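Local coordinates for protein putative Nudix hydrolase DR_0079 (Deinococcus radiodurans, PDB 2O5F) that hydrolyses nucleoside di- and triphosphates to the monophosphates, with a marked preference for CDP and CTP and magnesium as cofactor, at residues S114-Y119 against A160-R165. Residues are numbered along the deposited sequence; the frame is centred on the assembly and turned at random.
Sequences SFMCVY and AELVRR
L162 reaches from the helix to the strand with a single methyl, CD2, which rests over the neighbouring ends of M116 and V118 and gives a compact example of how a helix docks on a β-sheet. CD2 lies 3.7 Å from M116 SD and 3.8 Å from V118 CG2, so the sulfur of one strand residue and one branch of another share the same leucine tip. M116 and V118 stand two positions apart, both directed at the helix. The methionine starts with CG between its own N and carbonyl carbon (chi1 61°), runs extended through chi2, then bends at chi3 (77°); it is the sulfur that meets the leucine, while CE turns aside. In V118, CG2 lies anti to the carbonyl carbon, and this branch makes the contact. No hydrogen bond crosses between the segments, and the nearest CA atoms, those of V118 and L162, remain 8.3 Å apart, a gap bridged by side chains alone. In the α/β/α sandwich of the Nudix fold, strand 115-122 runs between 35-42 and 98-105, and helix 159-166 packs over one face of this mixed sheet. N38 and F105, from those two flanking strands, also touch both L162 and M116. The strand's other face carries Y119, whose ring stacks with F82 of the Nudix-box helix. Farther round the docked helix, E161 and R165, one turn apart, form a salt bridge: NE donates to OE2 at 2.7 Å, nearly in the guanidinium plane and on the carboxylate oxygen's anti lone pair, while E161 OE1 is hydrogen-bonded to T111 OG1.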
loop_
_atom_site.group_PDB
_atom_site.type_symbol
_atom_site.label_atom_id
_atom_site.label_comp_id
_atom_site.label_asym_id
_atom_site.label_seq_id
_atom_site.Cartn_x
_atom_site.Cartn_y
_atom_site.Cartn_z
ATOM N N SER A 114 3.623 -5.404 -8.211
ATOM C CA SER A 114 5.049 -5.333 -7.910
ATOM C C SER A 114 5.421 -6.176 -6.706
ATOM O O SER A 114 4.563 -6.743 -6.037
ATOM C CB SER A 114 5.450 -3.890 -7.576
ATOM O OG SER A 114 4.997 -2.969 -8.535
ATOM N N PHE A 115 6.721 -6.237 -6.432
ATOM C CA PHE A 115 7.210 -6.933 -5.261
ATOM C C PHE A 115 6.770 -6.027 -4.130
ATOM O O PHE A 115 6.766 -4.802 -4.271
ATOM C CB PHE A 115 8.730 -7.049 -5.318
ATOM C CG PHE A 115 9.197 -8.235 -6.101
ATOM C CD1 PHE A 115 9.220 -9.495 -5.514
ATOM C CD2 PHE A 115 9.573 -8.107 -7.432
ATOM C CE1 PHE A 115 9.610 -10.615 -6.243
ATOM C CE2 PHE A 115 9.964 -9.224 -8.169
ATOM C CZ PHE A 115 9.982 -10.483 -7.566
ATOM N N MET A 116 6.382 -6.605 -3.006
ATOM C CA MET A 116 5.918 -5.760 -1.934
ATOM C C MET A 116 5.880 -6.378 -0.563
ATOM O O MET A 116 5.851 -7.599 -0.392
ATOM C CB MET A 116 4.507 -5.266 -2.252
ATOM C CG MET A 116 3.483 -6.386 -2.406
ATOM S SD MET A 116 1.809 -5.756 -2.685
ATOM C CE MET A 116 1.868 -5.272 -4.403
ATOM N N CYS A 117 5.893 -5.493 0.418
ATOM C CA CYS A 117 5.746 -5.895 1.790
ATOM C C CYS A 117 4.474 -5.156 2.171
ATOM O O CYS A 117 4.314 -3.969 1.850
ATOM C CB CYS A 117 6.901 -5.415 2.661
ATOM S SG CYS A 117 6.770 -6.038 4.348
ATOM N N VAL A 118 3.567 -5.873 2.823
ATOM C CA VAL A 118 2.301 -5.313 3.270
ATOM C C VAL A 118 2.388 -5.267 4.791
ATOM O O VAL A 118 2.799 -6.238 5.426
ATOM C CB VAL A 118 1.106 -6.202 2.851
ATOM C CG1 VAL A 118 -0.212 -5.484 3.130
ATOM C CG2 VAL A 118 1.216 -6.561 1.377
ATOM N N TYR A 119 2.021 -4.128 5.361
ATOM C CA TYR A 119 2.073 -3.932 6.805
ATOM C C TYR A 119 0.691 -3.682 7.369
ATOM O O TYR A 119 -0.239 -3.345 6.639
ATOM C CB TYR A 119 2.929 -2.711 7.127
ATOM C CG TYR A 119 4.341 -2.798 6.633
ATOM C CD1 TYR A 119 5.318 -3.472 7.371
ATOM C CD2 TYR A 119 4.712 -2.207 5.423
ATOM C CE1 TYR A 119 6.627 -3.548 6.918
ATOM C CE2 TYR A 119 6.020 -2.282 4.964
ATOM C CZ TYR A 119 6.968 -2.950 5.714
ATOM O OH TYR A 119 8.268 -3.014 5.262
ATOM N N ALA A 160 -8.353 -5.155 -3.893
ATOM C CA ALA A 160 -9.158 -6.338 -3.623
ATOM C C ALA A 160 -8.301 -7.564 -3.306
ATOM O O ALA A 160 -8.540 -8.248 -2.307
ATOM C CB ALA A 160 -10.084 -6.636 -4.799
ATOM N N GLU A 161 -7.304 -7.840 -4.147
ATOM C CA GLU A 161 -6.431 -8.996 -3.940
ATOM C C GLU A 161 -5.655 -8.902 -2.620
ATOM O O GLU A 161 -5.485 -9.908 -1.927
ATOM C CB GLU A 161 -5.461 -9.160 -5.126
ATOM C CG GLU A 161 -4.431 -10.291 -4.952
ATOM C CD GLU A 161 -3.714 -10.677 -6.255
ATOM O OE1 GLU A 161 -3.738 -9.895 -7.223
ATOM O OE2 GLU A 161 -3.112 -11.768 -6.307
ATOM N N LEU A 162 -5.187 -7.705 -2.268
ATOM C CA LEU A 162 -4.453 -7.542 -1.011
ATOM C C LEU A 162 -5.344 -7.835 0.191
ATOM O O LEU A 162 -4.909 -8.464 1.170
ATOM C CB LEU A 162 -3.891 -6.124 -0.881
ATOM C CG LEU A 162 -2.642 -5.828 -1.710
ATOM C CD1 LEU A 162 -2.227 -4.373 -1.501
ATOM C CD2 LEU A 162 -1.502 -6.770 -1.272
ATOM N N VAL A 163 -6.589 -7.375 0.124
ATOM C CA VAL A 163 -7.530 -7.602 1.217
ATOM C C VAL A 163 -7.835 -9.090 1.354
ATOM O O VAL A 163 -7.847 -9.631 2.464
ATOM C CB VAL A 163 -8.848 -6.830 0.996
ATOM C CG1 VAL A 163 -9.899 -7.265 2.020
ATOM C CG2 VAL A 163 -8.590 -5.341 1.114
ATOM N N ARG A 164 -8.079 -9.753 0.228
ATOM C CA ARG A 164 -8.373 -11.178 0.257
ATOM C C ARG A 164 -7.173 -12.012 0.708
ATOM O O ARG A 164 -7.321 -12.938 1.507
ATOM C CB ARG A 164 -8.853 -11.663 -1.118
ATOM C CG ARG A 164 -10.254 -11.197 -1.478
ATOM C CD ARG A 164 -10.824 -11.987 -2.643
ATOM N NE ARG A 164 -12.277 -11.845 -2.717
ATOM C CZ ARG A 164 -12.905 -10.884 -3.384
ATOM N NH1 ARG A 164 -12.212 -9.972 -4.052
ATOM N NH2 ARG A 164 -14.229 -10.825 -3.368
ATOM N N ARG A 165 -5.983 -11.692 0.217
ATOM C CA ARG A 165 -4.805 -12.462 0.605
ATOM C C ARG A 165 -4.348 -12.195 2.035
ATOM O O ARG A 165 -3.842 -13.096 2.705
ATOM C CB ARG A 165 -3.642 -12.196 -0.355
ATOM C CG ARG A 165 -3.797 -12.839 -1.724
ATOM C CD ARG A 165 -2.638 -12.462 -2.627
ATOM N NE ARG A 165 -2.726 -13.083 -3.949
ATOM C CZ ARG A 165 -2.457 -14.359 -4.204
ATOM N NH1 ARG A 165 -2.077 -15.168 -3.228
ATOM N NH2 ARG A 165 -2.568 -14.827 -5.441
#